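Local structure of Phi class glutathione transferase GSTF1 (Populus tremula x Populus tremuloides, 4RI6) at residues V126-E130 with A131-K135; A21-E25 with K26-F30. The protein probably catalyses the conjugation of glutathione to halogenated substrates (RX), giving an S-substituted glutathione and a halide anion, a detoxification reaction. All blocks are in the same frame, centred on the assembly; numbering follows the deposited sequence.

Interaction 1 of 2, residues V126-E130 with A131-K135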
loop_
_atom_site.group_PDB
_atom_site.type_symbol
_atom_site.label_atom_id
_atom_site.label_comp_id
_atom_site.label_asym_id
_atom_site.label_seq_id
_atom_site.Cartn_x
_atom_site.Cartn_y
_atom_site.Cartn_z
ATOM N N VAL A 126 6.732 5.934 -25.278
ATOM C CA VAL A 126 8.112 6.002 -25.725
ATOM C C VAL A 126 8.714 4.611 -25.725
ATOM O O VAL A 126 8.114 3.676 -25.168
ATOM C CB VAL A 126 8.934 6.947 -24.834
ATOM C CG1 VAL A 126 8.426 8.376 -24.979
ATOM C CG2 VAL A 126 8.885 6.484 -23.364
ATOM N N PRO A 127 9.867 4.435 -26.392
ATOM C CA PRO A 127 10.441 3.082 -26.430
ATOM C C PRO A 127 10.830 2.590 -25.058
ATOM O O PRO A 127 11.019 3.380 -24.132
ATOM C CB PRO A 127 11.677 3.239 -27.330
ATOM C CG PRO A 127 11.342 4.426 -28.217
ATOM C CD PRO A 127 10.582 5.364 -27.293
ATOM N N VAL A 128 10.970 1.285 -24.922
ATOM C CA VAL A 128 11.380 0.765 -23.636
ATOM C C VAL A 128 12.877 0.968 -23.488
ATOM O O VAL A 128 13.628 1.061 -24.470
ATOM C CB VAL A 128 11.012 -0.736 -23.431
ATOM C CG1 VAL A 128 9.643 -1.050 -24.040
ATOM C CG2 VAL A 128 12.085 -1.658 -23.993
ATOM N N ASP A 129 13.278 1.096 -22.238
ATOM C CA ASP A 129 14.660 1.133 -21.839
ATOM C C ASP A 129 14.984 -0.270 -21.308
ATOM O O ASP A 129 14.516 -0.650 -20.240
ATOM C CB ASP A 129 14.858 2.216 -20.784
ATOM C CG ASP A 129 16.259 2.234 -20.197
ATOM O OD1 ASP A 129 17.075 1.338 -20.498
ATOM O OD2 ASP A 129 16.536 3.153 -19.407
ATOM N N GLU A 130 15.752 -1.043 -22.070
ATOM C CA GLU A 130 15.946 -2.458 -21.746
ATOM C C GLU A 130 16.779 -2.658 -20.483
ATOM O O GLU A 130 16.681 -3.695 -19.825
ATOM C CB GLU A 130 16.596 -3.198 -22.918
ATOM C CG GLU A 130 15.677 -3.396 -24.121
ATOM C CD GLU A 130 14.516 -4.358 -23.871
ATOM O OE1 GLU A 130 14.497 -5.076 -22.849
ATOM O OE2 GLU A 130 13.607 -4.394 -24.727
ATOM N N ALA A 131 17.599 -1.674 -20.141
ATOM C CA ALA A 131 18.349 -1.726 -18.891
ATOM C C ALA A 131 17.382 -1.602 -17.714
ATOM O O ALA A 131 17.543 -2.278 -16.685
ATOM C CB ALA A 131 19.401 -0.631 -18.853
ATOM N N LEU A 132 16.362 -0.758 -17.869
ATOM C CA LEU A 132 15.363 -0.567 -16.814
ATOM C C LEU A 132 14.395 -1.762 -16.756
ATOM O O LEU A 132 13.958 -2.169 -15.668
ATOM C CB LEU A 132 14.589 0.735 -17.030
ATOM C CG LEU A 132 13.504 1.027 -15.988
ATOM C CD1 LEU A 132 14.056 0.976 -14.559
ATOM C CD2 LEU A 132 12.881 2.384 -16.242
ATOM N N ILE A 133 14.074 -2.324 -17.920
ATOM C CA ILE A 133 13.310 -3.560 -17.954
ATOM C C ILE A 133 14.060 -4.631 -17.151
ATOM O O ILE A 133 13.479 -5.290 -16.296
ATOM C CB ILE A 133 13.077 -4.062 -19.391
ATOM C CG1 ILE A 133 12.166 -3.119 -20.164
ATOM C CG2 ILE A 133 12.470 -5.457 -19.367
ATOM C CD1 ILE A 133 10.763 -3.000 -19.620
ATOM N N LYS A 134 15.355 -4.792 -17.416
ATOM C CA LYS A 134 16.137 -5.811 -16.710
ATOM C C LYS A 134 16.134 -5.553 -15.201
ATOM O O LYS A 134 16.009 -6.481 -14.408
ATOM C CB LYS A 134 17.576 -5.887 -17.233
ATOM C CG LYS A 134 18.459 -6.832 -16.382
ATOM C CD LYS A 134 19.905 -6.894 -16.851
ATOM C CE LYS A 134 20.843 -7.243 -15.715
ATOM N NZ LYS A 134 20.559 -8.600 -15.213
ATOM N N LYS A 135 16.281 -4.296 -14.809
ATOM C CA LYS A 135 16.288 -3.940 -13.392
ATOM C C LYS A 135 14.998 -4.387 -12.699
ATOM O O LYS A 135 15.035 -4.940 -11.589
ATOM C CB LYS A 135 16.491 -2.438 -13.242
ATOM C CG LYS A 135 16.646 -1.939 -11.828
ATOM C CD LYS A 135 17.176 -0.497 -11.849
ATOM C CE LYS A 135 17.002 0.223 -10.513
ATOM N NZ LYS A 135 17.427 -0.600 -9.351
#

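Interaction 2 of 2, residues A21-E25 with K26-F30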
loop_
_atom_site.group_PDB
_atom_site.type_symbol
_atom_site.label_atom_id
_atom_site.label_comp_id
_atom_site.label_asym_id
_atom_site.label_seq_id
_atom_site.Cartn_x
_atom_site.Cartn_y
_atom_site.Cartn_z
ATOM N N ALA A 21 -12.841 -7.316 -9.969
ATOM C CA ALA A 21 -12.740 -8.686 -9.516
ATOM C C ALA A 21 -13.304 -8.807 -8.104
ATOM O O ALA A 21 -13.973 -9.797 -7.781
ATOM C CB ALA A 21 -11.299 -9.158 -9.565
ATOM N N THR A 22 -13.038 -7.805 -7.268
ATOM C CA THR A 22 -13.554 -7.798 -5.908
ATOM C C THR A 22 -15.072 -7.700 -5.869
ATOM O O THR A 22 -15.721 -8.456 -5.151
ATOM C CB THR A 22 -12.922 -6.644 -5.107
ATOM O OG1 THR A 22 -11.502 -6.828 -5.100
ATOM C CG2 THR A 22 -13.455 -6.599 -3.672
ATOM N N LEU A 23 -15.637 -6.789 -6.654
ATOM C CA LEU A 23 -17.081 -6.651 -6.723
ATOM C C LEU A 23 -17.720 -7.975 -7.112
ATOM O O LEU A 23 -18.731 -8.375 -6.552
ATOM C CB LEU A 23 -17.463 -5.554 -7.717
ATOM C CG LEU A 23 -17.133 -4.141 -7.239
ATOM C CD1 LEU A 23 -17.159 -3.170 -8.389
ATOM C CD2 LEU A 23 -18.127 -3.728 -6.177
ATOM N N ILE A 24 -17.116 -8.662 -8.073
ATOM C CA ILE A 24 -17.696 -9.900 -8.585
ATOM C C ILE A 24 -17.587 -11.024 -7.543
ATOM O O ILE A 24 -18.555 -11.746 -7.309
ATOM C CB ILE A 24 -17.028 -10.309 -9.899
ATOM C CG1 ILE A 24 -17.384 -9.301 -10.997
ATOM C CG2 ILE A 24 -17.485 -11.699 -10.312
ATOM C CD1 ILE A 24 -16.501 -9.378 -12.237
ATOM N N GLU A 25 -16.428 -11.143 -6.894
ATOM C CA GLU A 25 -16.278 -12.065 -5.778
ATOM C C GLU A 25 -17.296 -11.791 -4.692
ATOM O O GLU A 25 -17.822 -12.722 -4.078
ATOM C CB GLU A 25 -14.869 -11.968 -5.188
ATOM C CG GLU A 25 -13.777 -12.586 -6.063
ATOM C CD GLU A 25 -13.685 -14.114 -5.972
ATOM O OE1 GLU A 25 -14.125 -14.703 -4.961
ATOM O OE2 GLU A 25 -13.142 -14.722 -6.919
ATOM N N LYS A 26 -17.567 -10.510 -4.442
ATOM C CA LYS A 26 -18.489 -10.148 -3.372
ATOM C C LYS A 26 -19.945 -10.100 -3.811
ATOM O O LYS A 26 -20.807 -9.771 -2.999
ATOM C CB LYS A 26 -18.092 -8.796 -2.772
ATOM C CG LYS A 26 -16.745 -8.859 -2.079
ATOM C CD LYS A 26 -16.699 -9.880 -0.942
ATOM C CE LYS A 26 -17.786 -9.667 0.103
ATOM N NZ LYS A 26 -17.659 -10.593 1.270
ATOM N N ASP A 27 -20.213 -10.437 -5.076
ATOM C CA ASP A 27 -21.574 -10.484 -5.607
ATOM C C ASP A 27 -22.240 -9.113 -5.492
ATOM O O ASP A 27 -23.422 -9.019 -5.206
ATOM C CB ASP A 27 -22.381 -11.557 -4.853
ATOM C CG ASP A 27 -23.747 -11.817 -5.460
ATOM O OD1 ASP A 27 -23.914 -11.621 -6.683
ATOM O OD2 ASP A 27 -24.656 -12.211 -4.689
ATOM N N VAL A 28 -21.463 -8.049 -5.680
ATOM C CA VAL A 28 -21.997 -6.700 -5.577
ATOM C C VAL A 28 -22.310 -6.160 -6.956
ATOM O O VAL A 28 -21.409 -6.017 -7.780
ATOM C CB VAL A 28 -21.019 -5.764 -4.879
ATOM C CG1 VAL A 28 -21.581 -4.350 -4.829
ATOM C CG2 VAL A 28 -20.740 -6.279 -3.486
ATOM N N PRO A 29 -23.588 -5.858 -7.219
ATOM C CA PRO A 29 -23.872 -5.278 -8.530
ATOM C C PRO A 29 -23.260 -3.902 -8.659
ATOM O O PRO A 29 -23.144 -3.198 -7.660
ATOM C CB PRO A 29 -25.401 -5.203 -8.565
ATOM C CG PRO A 29 -25.874 -6.165 -7.493
ATOM C CD PRO A 29 -24.813 -6.075 -6.433
ATOM N N PHE A 30 -22.865 -3.533 -9.870
ATOM C CA PHE A 30 -22.190 -2.270 -10.077
ATOM C C PHE A 30 -22.525 -1.719 -11.452
ATOM O O PHE A 30 -22.991 -2.439 -12.335
ATOM C CB PHE A 30 -20.664 -2.419 -9.913
ATOM C CG PHE A 30 -20.040 -3.349 -10.914
ATOM C CD1 PHE A 30 -19.635 -2.880 -12.153
ATOM C CD2 PHE A 30 -19.864 -4.682 -10.614
ATOM C CE1 PHE A 30 -19.074 -3.732 -13.085
ATOM C CE2 PHE A 30 -19.300 -5.537 -11.529
ATOM C CZ PHE A 30 -18.905 -5.060 -12.770
#

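Interaction 1 of 2, residues V126-E130 with A131-K135
Asp129 meets the first turn of helix 130-150 through both its carboxylate and its backbone carbonyl. With CG anti to the backbone N (chi1 174°), the carboxylate swings over the start of the helix, and OD1 takes up two backbone N-H groups. The bond from Ala131 N to Asp129 OD1 is weak at 3.1 Å because it is bent. That from Leu132 N to the same OD1 is straighter but longer, 3.4 Å, and also weak. A negative group here faces the positive end of the helix dipole, which probably strengthens the pairing.

Among the backbone bonds, Ile133 N donates to Asp129 O at 2.9 Å in a nearly straight line (162°). Leu132 N makes a second, weak bond to this same carbonyl. Lys134 N then reaches Glu130 O at 3.0 Å, and the regular i to i+4 pattern is under way.

One apolar pair spans the cap: Val128 CG2 rests 4.1 Å from Ile133 CG1, the two side chains meeting at a slant. Ile133 also packs on Leu117, Asp120 and Leu121 of helix 93-122.

Two carboxylates lie against aliphatic carbons. Leu132 crosses Asp129 at about a right angle, its CB 3.9 Å from Asp129 CG. Glu130 bends at chi2 and runs alongside Ile133, pointing the same way, with OE1 3.9 Å from Ile133 CB. The amino group of Lys134 turns elsewhere, to a salt bridge with Asp138 one turn further along.

Together these form an aspartate N-cap with a hydrophobic staple, in which Val128, the residue before the cap, touches Ile133, the fourth residue after Asp129, starting a long helix of the glutathione transferase C-terminal domain.

Interaction 2 of 2, residues A21-E25 with K26-F30
Val28 N donates to Leu23 O at 2.9 Å, almost straight at 172°, wrapping the chain back over the last turn of helix 14-25. Inside this loop Asp27 N binds Ile24 O at 3.1 Å, approaching from above the carbonyl plane. With Asp27 at positive phi (60°), the pair of bonds makes a Schellman motif. One step earlier, Lys26 N closes the final helical bond to Thr22 O. The turn joins helix 14-25 to strand 30-33, parallel to strand 5-8, within the beta-alpha-beta crossover of the thioredoxin-like domain.

Leu23 splits its two methyls between partners beyond the turn: CD2 lies 3.8 Å from Val28 CG1, and CD1 approaches the Phe30 ring obliquely, 3.8 Å from CD2 of that ring. Ile24 CG1 comes to the ring's edge. The ring folds back to the helix because CG sits between its backbone N and carbonyl carbon (chi1 62°).

Lys26 coils through two bends to offer NZ to the carbonyls of Lys83 and Asn85. Glu25 OE2 forms a salt bridge with Arg202 NE and a hydrogen bond with Ser204 OG, and OE1 accepts from Asn85 ND2. Both buried charges are thus answered, while Leu23 packs over the turn.

In the fold
The two contacts are complementary helix ends: interaction 1 starts helix 130-150 in the C-terminal domain, whereas interaction 2 finishes helix 14-25 in the thioredoxin-like N-terminal domain and leads into edge strand 30-33. They lie on opposite sides of the chain's centre, their own centres 36 Å apart and nearest atoms about 25 Å apart. Interaction 2 is the closer to the glutathione site but does not line it: the Thr22 side chain, packed on Cys73 and Ile76 of helix 69-79, is about 8 Å from that of glutathione-binding Ser69, which opens that helix, and about 11 Å from a bound glutathione. The centre of interaction 1 lies about 23 Å from that of the chain, at the surface.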